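Local coordinates for protein HI1317 (Haemophilus influenzae, PDB 1JOV) that probably interconverts the alpha and beta anomers of glucose 6-phosphate, as a member of the glucose-6-phosphate 1-epimerase family, at residues A[54-62]-A[235-244]; A[163-174]-A[184-195]. All blocks are in the same frame, centred on the assembly; numbering follows the deposited sequence. Where two conformers were deposited one is given.

Both contacts belong to the aldose 1-epimerase fold and meet its seven-stranded antiparallel sheet at different places. Along the chain the order is 54-62, 163-174, 184-195 and 235-244, so contact 2 is made within the long excursion whose ends contact 1 brings together. Their centres are about 20 Å apart and their nearest atoms about 7 Å, without touching. Contact 1 joins two loops, one running into strand 244-251; contact 2 pairs strands 169-172 and 191-196, and Val163, in strand 161-164 at the margin of the eight-stranded sheet, also bridges to Arg185. The side chains of Met244 (about 7 and 8 Å) and Asp192 (about 7 and 6 Å) lie near those of His150 and Glu248, the predicted active-site residues.

Contact 1 of 2, residues A[54-62]-A[235-244]; sequences VLWLSEVEP and GMSETGYQKM
With CG of Trp56 swung opposite its backbone N (chi1 174°) and CG of Met244 tucked between its own N and carbonyl carbon (chi1 56°), the indole is laid flat against the start of the methionine side chain. Met244 CB sits over the five-membered ring, 3.7 Å from its centroid, as a CH-pi contact; the chain then bends so that SD stands above the six-membered ring at a distance, 5.4 Å from that centroid. A flexible thioether suits this place because it can follow the surface of the indole. Met236 reaches the far end of the ring obliquely: its methyl CE makes an apolar contact 3.8 Å from Trp56 CH2, and its SD, oblique to the six-membered ring, a second Met-aromatic contact. Lys243 lends its carbonyl O and CB near CD1. Gly240 brings its bare CA and its carbonyl O up to Trp56 CZ2.

A polar patch adjoins this packing. Ser58 OG gives its proton to Gly235 O at 2.6 Å, in the carbonyl plane and with a C=O...donor angle of 158°. The same hydroxyl accepts from Val60 N at 3.0 Å, an ST turn within the type I turn from Ser58 to Glu61; a small hydroxyl can thus tie its own turn and the opposite loop together. Val60 CG2 adds an apolar cover, 3.3 Å from Gly235 O. One water accepts from Ser237 N at 2.9 Å and donates to Glu59 OE1 at 2.7 Å, bridging the two. Gly235, with positive phi, suits its bend and lies beside a bound Tris molecule, probably from the crystallisation liquor.

Around these loops, Trp56 shares backbone bonds with Gly72 and with Tyr152 of strand 145-154, and Met244, which opens strand 244-251, packs on Tyr152 and on Trp226 and Asn227 of strand 222-227.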
loop_
_atom_site.group_PDB
_atom_site.type_symbol
_atom_site.label_atom_id
_atom_site.label_comp_id
_atom_site.label_asym_id
_atom_site.label_seq_id
_atom_site.Cartn_x
_atom_site.Cartn_y
_atom_site.Cartn_z
ATOM N N VAL A 54 -1.148 -11.042 -3.372
ATOM C CA VAL A 54 0.087 -10.367 -2.975
ATOM C C VAL A 54 -0.115 -9.434 -1.801
ATOM O O VAL A 54 0.839 -9.205 -0.991
ATOM C CB VAL A 54 0.732 -9.611 -4.148
ATOM C CG1 VAL A 54 1.908 -8.818 -3.679
ATOM C CG2 VAL A 54 1.193 -10.612 -5.194
ATOM N N LEU A 55 -1.331 -8.851 -1.676
ATOM C CA LEU A 55 -1.568 -7.898 -0.615
ATOM C C LEU A 55 -2.440 -8.476 0.520
ATOM O O LEU A 55 -3.294 -9.371 0.280
ATOM C CB LEU A 55 -2.300 -6.705 -1.204
ATOM C CG LEU A 55 -1.459 -5.966 -2.249
ATOM C CD1 LEU A 55 -2.323 -4.888 -2.840
ATOM C CD2 LEU A 55 -0.235 -5.313 -1.625
ATOM N N TRP A 56 -2.259 -7.957 1.694
ATOM C CA TRP A 56 -3.097 -8.411 2.783
ATOM C C TRP A 56 -4.174 -7.413 3.109
ATOM O O TRP A 56 -3.962 -6.158 3.096
ATOM C CB TRP A 56 -2.181 -8.638 4.011
ATOM C CG TRP A 56 -2.863 -8.980 5.302
ATOM C CD1 TRP A 56 -3.042 -10.297 5.809
ATOM C CD2 TRP A 56 -3.258 -8.102 6.340
ATOM N NE1 TRP A 56 -3.661 -10.239 7.027
ATOM C CE2 TRP A 56 -3.790 -8.917 7.399
ATOM C CE3 TRP A 56 -3.331 -6.726 6.466
ATOM C CZ2 TRP A 56 -4.329 -8.367 8.550
ATOM C CZ3 TRP A 56 -3.900 -6.155 7.601
ATOM C CH2 TRP A 56 -4.351 -6.989 8.665
ATOM N N LEU A 57 -5.346 -7.946 3.431
ATOM C CA LEU A 57 -6.506 -7.126 3.806
ATOM C C LEU A 57 -7.053 -7.760 5.088
ATOM O O LEU A 57 -7.239 -8.985 5.100
ATOM C CB LEU A 57 -7.615 -7.153 2.771
ATOM C CG LEU A 57 -8.889 -6.422 3.107
ATOM C CD1 LEU A 57 -8.592 -4.891 3.292
ATOM C CD2 LEU A 57 -9.847 -6.613 1.917
ATOM N N SER A 58 -7.286 -6.949 6.117
ATOM C CA SER A 58 -7.809 -7.485 7.411
ATOM C C SER A 58 -9.093 -8.269 7.230
ATOM O O SER A 58 -10.012 -7.853 6.501
ATOM C CB SER A 58 -8.127 -6.349 8.355
ATOM O OG SER A 58 -8.800 -6.882 9.491
ATOM N N GLU A 59 -9.103 -9.462 7.847
ATOM C CA GLU A 59 -10.267 -10.336 7.743
ATOM C C GLU A 59 -11.461 -9.768 8.505
ATOM O O GLU A 59 -12.610 -10.194 8.309
ATOM C CB GLU A 59 -9.944 -11.806 8.085
ATOM C CG GLU A 59 -9.775 -12.087 9.567
ATOM C CD GLU A 59 -8.405 -11.761 10.131
ATOM O OE1 GLU A 59 -7.594 -11.055 9.476
ATOM O OE2 GLU A 59 -8.135 -12.193 11.277
ATOM N N VAL A 60 -11.176 -8.749 9.288
ATOM C CA VAL A 60 -12.257 -8.068 9.968
ATOM C C VAL A 60 -12.473 -6.644 9.480
ATOM O O VAL A 60 -13.080 -5.845 10.167
ATOM C CB VAL A 60 -12.032 -8.111 11.484
ATOM C CG1 VAL A 60 -12.163 -9.524 12.006
ATOM C CG2 VAL A 60 -10.669 -7.539 11.816
ATOM N N GLU A 61 -12.025 -6.381 8.279
ATOM C CA GLU A 61 -12.182 -5.045 7.726
ATOM C C GLU A 61 -13.676 -4.639 7.582
ATOM O O GLU A 61 -14.447 -5.303 6.907
ATOM C CB GLU A 61 -11.490 -4.920 6.357
ATOM C CG GLU A 61 -11.735 -3.613 5.602
ATOM C CD GLU A 61 -11.395 -2.332 6.382
ATOM O OE1 GLU A 61 -10.329 -2.271 7.028
ATOM O OE2 GLU A 61 -12.211 -1.397 6.325
ATOM N N PRO A 62 -14.030 -3.522 8.257
ATOM C CA PRO A 62 -15.425 -3.022 8.213
ATOM C C PRO A 62 -15.998 -2.403 6.934
ATOM O O PRO A 62 -17.227 -2.287 6.670
ATOM C CB PRO A 62 -15.506 -2.001 9.404
ATOM C CG PRO A 62 -14.053 -1.809 9.994
ATOM C CD PRO A 62 -13.189 -2.807 9.246
ATOM N N GLY A 235 -8.920 -2.419 13.792
ATOM C CA GLY A 235 -9.194 -3.139 12.567
ATOM C C GLY A 235 -8.403 -4.420 12.281
ATOM O O GLY A 235 -8.630 -4.969 11.199
ATOM N N MET A 236 -7.584 -4.927 13.230
ATOM C CA MET A 236 -6.808 -6.157 13.106
ATOM C C MET A 236 -7.300 -7.096 14.165
ATOM O O MET A 236 -7.628 -6.653 15.287
ATOM C CB MET A 236 -5.345 -5.952 13.278
ATOM C CG MET A 236 -4.674 -5.133 12.171
ATOM S SD MET A 236 -2.990 -5.013 12.208
ATOM C CE MET A 236 -2.283 -6.540 11.836
ATOM N N SER A 237 -7.432 -8.337 13.744
ATOM C CA SER A 237 -7.804 -9.442 14.656
ATOM C C SER A 237 -6.617 -9.666 15.515
ATOM O O SER A 237 -5.548 -9.086 15.332
ATOM C CB SER A 237 -8.045 -10.688 13.827
ATOM O OG SER A 237 -6.794 -11.281 13.621
ATOM N N GLU A 238 -6.729 -10.573 16.503
ATOM C CA GLU A 238 -5.594 -10.786 17.390
ATOM C C GLU A 238 -4.522 -11.639 16.762
ATOM O O GLU A 238 -3.359 -11.677 17.206
ATOM C CB GLU A 238 -6.126 -11.507 18.626
ATOM C CG GLU A 238 -5.421 -11.165 19.919
ATOM C CD GLU A 238 -6.082 -11.882 21.065
ATOM O OE1 GLU A 238 -5.686 -13.045 21.314
ATOM O OE2 GLU A 238 -7.013 -11.300 21.670
ATOM N N THR A 239 -4.848 -12.219 15.622
ATOM C CA THR A 239 -3.993 -13.131 14.859
ATOM C C THR A 239 -3.489 -12.540 13.505
ATOM O O THR A 239 -2.680 -13.168 12.824
ATOM C CB THR A 239 -4.808 -14.406 14.601
ATOM O OG1 THR A 239 -4.015 -15.333 13.835
ATOM C CG2 THR A 239 -6.084 -14.058 13.837
ATOM N N GLY A 240 -3.994 -11.368 13.158
ATOM C CA GLY A 240 -3.645 -10.708 11.915
ATOM C C GLY A 240 -2.159 -10.531 11.688
ATOM O O GLY A 240 -1.722 -10.675 10.568
ATOM N N TYR A 241 -1.362 -10.182 12.706
ATOM C CA TYR A 241 0.042 -9.870 12.426
ATOM C C TYR A 241 0.801 -11.029 11.797
ATOM O O TYR A 241 1.849 -10.811 11.186
ATOM C CB TYR A 241 0.835 -9.464 13.705
ATOM C CG TYR A 241 1.257 -10.676 14.565
ATOM C CD1 TYR A 241 0.379 -11.238 15.486
ATOM C CD2 TYR A 241 2.509 -11.245 14.490
ATOM C CE1 TYR A 241 0.721 -12.310 16.299
ATOM C CE2 TYR A 241 2.876 -12.319 15.302
ATOM C CZ TYR A 241 1.972 -12.847 16.206
ATOM O OH TYR A 241 2.326 -13.912 17.015
ATOM N N GLN A 242 0.292 -12.251 11.938
ATOM C CA GLN A 242 1.046 -13.396 11.477
ATOM C C GLN A 242 1.066 -13.536 9.993
ATOM O O GLN A 242 1.926 -14.240 9.444
ATOM C CB GLN A 242 0.403 -14.688 12.043
ATOM C CG GLN A 242 0.400 -14.736 13.532
ATOM C CD GLN A 242 0.040 -16.112 14.046
ATOM O OE1 GLN A 242 0.896 -16.823 14.566
ATOM N NE2 GLN A 242 -1.238 -16.483 13.929
ATOM N N LYS A 243 0.142 -12.843 9.311
ATOM C CA LYS A 243 -0.002 -13.061 7.875
ATOM C C LYS A 243 0.306 -11.797 7.080
ATOM O O LYS A 243 0.050 -11.754 5.862
ATOM C CB LYS A 243 -1.431 -13.564 7.537
ATOM C CG LYS A 243 -1.824 -14.904 8.198
ATOM C CD LYS A 243 -1.341 -16.141 7.487
ATOM C CE LYS A 243 -2.049 -17.360 8.087
ATOM N NZ LYS A 243 -2.079 -17.366 9.602
ATOM N N MET A 244 0.931 -10.821 7.720
ATOM C CA MET A 244 1.184 -9.527 7.044
ATOM C C MET A 244 2.554 -8.974 7.449
ATOM O O MET A 244 3.176 -9.375 8.445
ATOM C CB MET A 244 0.114 -8.519 7.394
ATOM C CG MET A 244 -0.045 -8.277 8.854
ATOM S SD MET A 244 1.105 -7.155 9.576
ATOM C CE MET A 244 0.198 -5.754 9.226
HETATM O O HOH W 1 -6.721 -8.964 11.025
#

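Contact 2 of 2, residues A[163-174]-A[184-195]; sequences VQGLPETCFNSL and PRHISENVDCIY
The Tyr195 ring is held between two side chains: Leu166 lies over one face, with CD1 3.3 Å from CE1, and Cys170 CB lies over the centre of the opposite face, 3.8 Å from the centroid. Pro167 O meets the edge near the ring plane, and Pro167 CD comes to 3.4 Å from Tyr195 CD2. Leucine and cysteine thus offer compact apolar surfaces to the two faces and proline flanks the ring, while the phenol carries its oxygen to a polar spot: Arg185 NH1 donates to Tyr195 OH at 3.2 Å, in the guanidinium plane, and a water accepts from that OH and donates to Pro167 O. The arginine is largely extended, CG opposite the backbone N (chi1 -178°), with one bend at chi2, which carries its head across to the tyrosine.

A Cys170-Cys193 disulfide is seen in a structure of this protein. Cys193 has two conformers; in the one described the SG atoms of Cys170 and Cys193 are 3.3 Å apart, too far for a covalent bond, and the other is left open.

The backbones pair twice. Phe171 and Ile194 make a hydrogen-bonded antiparallel pair, Phe171 N to Ile194 O at 2.9 Å, their side chains on one face of the sheet, while Asn172 and Cys193 face the other as a non-hydrogen-bonded pair. Ser173 N then bonds to Asp192 O at 3.0 Å, and Leu174 CD2 covers Asp192 CB.

Strands 169-172 and 191-196 are neighbours in the seven-stranded sheet; the single hydrogen-bonded Val163-Arg185 bridge ties the end of strand 161-164, in the eight-stranded sheet, to the segment leading into 191-196, within the beta-rich galactose mutarotase-like fold and near the predicted active site.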
loop_
_atom_site.group_PDB
_atom_site.type_symbol
_atom_site.label_atom_id
_atom_site.label_comp_id
_atom_site.label_asym_id
_atom_site.label_seq_id
_atom_site.Cartn_x
_atom_site.Cartn_y
_atom_site.Cartn_z
ATOM N N VAL A 163 13.590 -10.220 5.157
ATOM C CA VAL A 163 13.565 -8.966 4.462
ATOM C C VAL A 163 14.997 -8.712 3.986
ATOM O O VAL A 163 15.901 -8.536 4.795
ATOM C CB VAL A 163 13.108 -7.863 5.378
ATOM C CG1 VAL A 163 12.860 -6.673 4.503
ATOM C CG2 VAL A 163 11.724 -8.209 6.055
ATOM N N GLN A 164 15.176 -8.758 2.688
ATOM C CA GLN A 164 16.464 -8.555 2.056
ATOM C C GLN A 164 16.669 -7.163 1.485
ATOM O O GLN A 164 15.731 -6.566 0.932
ATOM C CB GLN A 164 16.618 -9.531 0.903
ATOM C CG GLN A 164 16.173 -10.973 1.180
ATOM C CD GLN A 164 16.316 -11.886 -0.037
ATOM O OE1 GLN A 164 16.687 -13.065 0.101
ATOM N NE2 GLN A 164 16.008 -11.363 -1.222
ATOM N N GLY A 165 17.898 -6.647 1.594
ATOM C CA GLY A 165 18.208 -5.386 0.945
ATOM C C GLY A 165 18.087 -4.094 1.718
ATOM O O GLY A 165 18.432 -3.045 1.187
ATOM N N LEU A 166 17.659 -4.132 2.979
ATOM C CA LEU A 166 17.651 -2.899 3.756
ATOM C C LEU A 166 19.013 -2.637 4.456
ATOM O O LEU A 166 19.836 -3.537 4.572
ATOM C CB LEU A 166 16.468 -2.932 4.748
ATOM C CG LEU A 166 15.058 -2.792 4.118
ATOM C CD1 LEU A 166 13.975 -3.055 5.163
ATOM C CD2 LEU A 166 14.889 -1.406 3.500
ATOM N N PRO A 167 19.240 -1.417 4.918
ATOM C CA PRO A 167 20.534 -0.999 5.496
ATOM C C PRO A 167 20.746 -1.830 6.780
ATOM O O PRO A 167 19.826 -2.560 7.200
ATOM C CB PRO A 167 20.215 0.420 5.942
ATOM C CG PRO A 167 19.397 0.973 4.801
ATOM C CD PRO A 167 18.550 -0.198 4.289
ATOM N N GLU A 168 21.929 -1.694 7.414
ATOM C CA GLU A 168 22.183 -2.390 8.653
ATOM C C GLU A 168 21.945 -1.459 9.843
ATOM O O GLU A 168 22.327 -1.754 10.957
ATOM C CB GLU A 168 23.578 -3.007 8.665
ATOM C CG GLU A 168 23.894 -3.881 7.443
ATOM C CD GLU A 168 25.145 -4.712 7.668
ATOM O OE1 GLU A 168 25.269 -5.224 8.802
ATOM O OE2 GLU A 168 25.997 -4.837 6.743
ATOM N N THR A 169 21.323 -0.303 9.592
ATOM C CA THR A 169 20.860 0.515 10.682
ATOM C C THR A 169 19.490 1.148 10.278
ATOM O O THR A 169 19.166 1.275 9.103
ATOM C CB THR A 169 21.868 1.635 10.984
ATOM O OG1 THR A 169 21.339 2.535 11.965
ATOM C CG2 THR A 169 22.025 2.573 9.844
ATOM N N CYS A 170 18.767 1.635 11.271
ATOM C CA CYS A 170 17.476 2.247 11.030
ATOM C C CYS A 170 17.139 2.989 12.278
ATOM O O CYS A 170 17.752 2.769 13.341
ATOM C CB CYS A 170 16.395 1.159 10.763
ATOM S SG CYS A 170 15.954 0.066 12.177
ATOM N N PHE A 171 16.123 3.823 12.176
ATOM C CA PHE A 171 15.616 4.557 13.315
ATOM C C PHE A 171 14.430 3.775 13.851
ATOM O O PHE A 171 13.508 3.433 13.079
ATOM C CB PHE A 171 15.205 5.974 12.897
ATOM C CG PHE A 171 14.762 6.845 14.037
ATOM C CD1 PHE A 171 15.732 7.464 14.856
ATOM C CD2 PHE A 171 13.447 7.093 14.293
ATOM C CE1 PHE A 171 15.351 8.294 15.912
ATOM C CE2 PHE A 171 13.048 7.910 15.326
ATOM C CZ PHE A 171 14.014 8.524 16.154
ATOM N N ASN A 172 14.459 3.470 15.155
ATOM C CA ASN A 172 13.414 2.697 15.853
ATOM C C ASN A 172 12.380 3.621 16.480
ATOM O O ASN A 172 12.668 4.263 17.484
ATOM C CB ASN A 172 14.049 1.767 16.942
ATOM C CG ASN A 172 13.072 0.724 17.503
ATOM O OD1 ASN A 172 11.838 0.873 17.441
ATOM N ND2 ASN A 172 13.640 -0.322 18.116
ATOM N N SER A 173 11.187 3.697 15.891
ATOM C CA SER A 173 10.160 4.625 16.341
ATOM C C SER A 173 9.615 4.173 17.654
ATOM O O SER A 173 8.933 4.925 18.352
ATOM C CB SER A 173 9.016 4.750 15.315
ATOM O OG SER A 173 9.558 5.122 14.068
ATOM N N LEU A 174 9.849 2.895 17.943
ATOM C CA LEU A 174 9.285 2.309 19.147
ATOM C C LEU A 174 9.833 3.054 20.380
ATOM O O LEU A 174 9.066 3.572 21.213
ATOM C CB LEU A 174 9.528 0.779 19.154
ATOM C CG LEU A 174 8.650 0.071 18.101
ATOM C CD1 LEU A 174 8.859 -1.453 18.057
ATOM C CD2 LEU A 174 7.200 0.429 18.292
ATOM N N PRO A 184 20.020 -10.059 5.745
ATOM C CA PRO A 184 18.562 -9.903 5.896
ATOM C C PRO A 184 18.073 -9.708 7.307
ATOM O O PRO A 184 18.827 -9.841 8.324
ATOM C CB PRO A 184 18.023 -11.203 5.282
ATOM C CG PRO A 184 19.130 -11.679 4.380
ATOM C CD PRO A 184 20.356 -11.380 5.195
ATOM N N ARG A 185 16.795 -9.310 7.396
ATOM C CA ARG A 185 16.185 -9.088 8.694
ATOM C C ARG A 185 15.034 -10.031 8.753
ATOM O O ARG A 185 14.407 -10.284 7.732
ATOM C CB ARG A 185 15.615 -7.656 8.828
ATOM C CG ARG A 185 15.015 -7.387 10.186
ATOM C CD ARG A 185 15.678 -6.202 10.910
ATOM N NE ARG A 185 15.093 -5.914 12.207
ATOM C CZ ARG A 185 14.645 -4.728 12.563
ATOM N NH1 ARG A 185 14.655 -3.707 11.681
ATOM N NH2 ARG A 185 14.179 -4.562 13.785
ATOM N N HIS A 186 14.760 -10.526 9.956
ATOM C CA HIS A 186 13.638 -11.403 10.190
ATOM C C HIS A 186 12.869 -10.666 11.252
ATOM O O HIS A 186 13.404 -9.740 11.859
ATOM C CB HIS A 186 14.106 -12.794 10.634
ATOM C CG HIS A 186 14.512 -12.879 12.073
ATOM N ND1 HIS A 186 14.010 -13.836 12.930
ATOM C CD2 HIS A 186 15.387 -12.146 12.799
ATOM C CE1 HIS A 186 14.552 -13.680 14.125
ATOM N NE2 HIS A 186 15.389 -12.660 14.073
ATOM N N ILE A 187 11.613 -11.045 11.438
ATOM C CA ILE A 187 10.709 -10.386 12.374
ATOM C C ILE A 187 10.277 -11.357 13.449
ATOM O O ILE A 187 9.567 -12.325 13.187
ATOM C CB ILE A 187 9.465 -9.914 11.541
ATOM C CG1 ILE A 187 9.900 -9.239 10.231
ATOM C CG2 ILE A 187 8.531 -9.061 12.354
ATOM C CD1 ILE A 187 10.288 -7.794 10.406
ATOM N N SER A 188 10.622 -11.041 14.688
ATOM C CA SER A 188 10.362 -11.915 15.807
ATOM C C SER A 188 9.854 -11.107 16.933
ATOM O O SER A 188 9.995 -11.503 18.084
ATOM C CB SER A 188 11.685 -12.494 16.219
ATOM O OG SER A 188 12.611 -11.457 16.480
ATOM N N GLU A 189 9.267 -9.968 16.592
ATOM C CA GLU A 189 8.766 -9.063 17.577
ATOM C C GLU A 189 8.220 -7.828 16.882
ATOM O O GLU A 189 8.350 -7.713 15.688
ATOM C CB GLU A 189 9.851 -8.681 18.564
ATOM C CG GLU A 189 10.772 -7.616 18.003
ATOM C CD GLU A 189 11.807 -7.202 19.003
ATOM O OE1 GLU A 189 12.865 -7.852 19.014
ATOM O OE2 GLU A 189 11.555 -6.253 19.772
ATOM N N ASN A 190 7.581 -6.965 17.628
ATOM C CA ASN A 190 7.062 -5.665 17.146
ATOM C C ASN A 190 8.165 -4.823 16.575
ATOM O O ASN A 190 9.106 -4.440 17.300
ATOM C CB ASN A 190 6.361 -4.915 18.243
ATOM C CG ASN A 190 5.810 -3.601 17.824
ATOM O OD1 ASN A 190 5.343 -2.844 18.692
ATOM N ND2 ASN A 190 5.771 -3.329 16.500
ATOM N N VAL A 191 8.051 -4.559 15.273
ATOM C CA VAL A 191 9.012 -3.758 14.539
ATOM C C VAL A 191 8.314 -2.549 13.926
ATOM O O VAL A 191 7.211 -2.650 13.380
ATOM C CB VAL A 191 9.722 -4.550 13.432
ATOM C CG1 VAL A 191 10.692 -3.682 12.576
ATOM C CG2 VAL A 191 10.500 -5.775 13.952
ATOM N N ASP A 192 8.886 -1.375 14.149
ATOM C CA ASP A 192 8.340 -0.108 13.655
ATOM C C ASP A 192 9.544 0.816 13.375
ATOM O O ASP A 192 9.818 1.751 14.144
ATOM C CB ASP A 192 7.301 0.523 14.594
ATOM C CG ASP A 192 6.467 1.631 13.909
ATOM O OD1 ASP A 192 6.802 1.972 12.759
ATOM O OD2 ASP A 192 5.449 2.177 14.379
ATOM N N CYS A 193 10.199 0.586 12.247
ATOM C CA CYS A 193 11.446 1.284 12.024
ATOM C C CYS A 193 11.608 1.948 10.676
ATOM O O CYS A 193 11.179 1.429 9.647
ATOM C CB CYS A 193 12.618 0.349 12.313
ATOM S SG CYS A 193 12.982 -0.822 11.014
ATOM N N ILE A 194 12.238 3.094 10.675
ATOM C CA ILE A 194 12.441 3.867 9.475
ATOM C C ILE A 194 13.859 3.761 8.959
ATOM O O ILE A 194 14.808 4.200 9.628
ATOM C CB ILE A 194 12.140 5.344 9.744
ATOM C CG1 ILE A 194 10.776 5.496 10.426
ATOM C CG2 ILE A 194 12.156 6.154 8.456
ATOM C CD1 ILE A 194 10.502 6.897 10.941
ATOM N N TYR A 195 14.028 3.188 7.787
ATOM C CA TYR A 195 15.303 3.129 7.128
ATOM C C TYR A 195 15.467 4.237 6.087
ATOM O O TYR A 195 14.514 4.654 5.429
ATOM C CB TYR A 195 15.434 1.875 6.277
ATOM C CG TYR A 195 15.520 0.516 6.977
ATOM C CD1 TYR A 195 14.385 -0.133 7.440
ATOM C CD2 TYR A 195 16.740 -0.140 7.116
ATOM C CE1 TYR A 195 14.440 -1.397 8.021
ATOM C CE2 TYR A 195 16.808 -1.382 7.685
ATOM C CZ TYR A 195 15.672 -2.023 8.150
ATOM O OH TYR A 195 15.777 -3.307 8.725
HETATM O O HOH W 2 17.685 -4.668 7.759
HETATM O O HOH W 3 7.333 4.620 12.245
#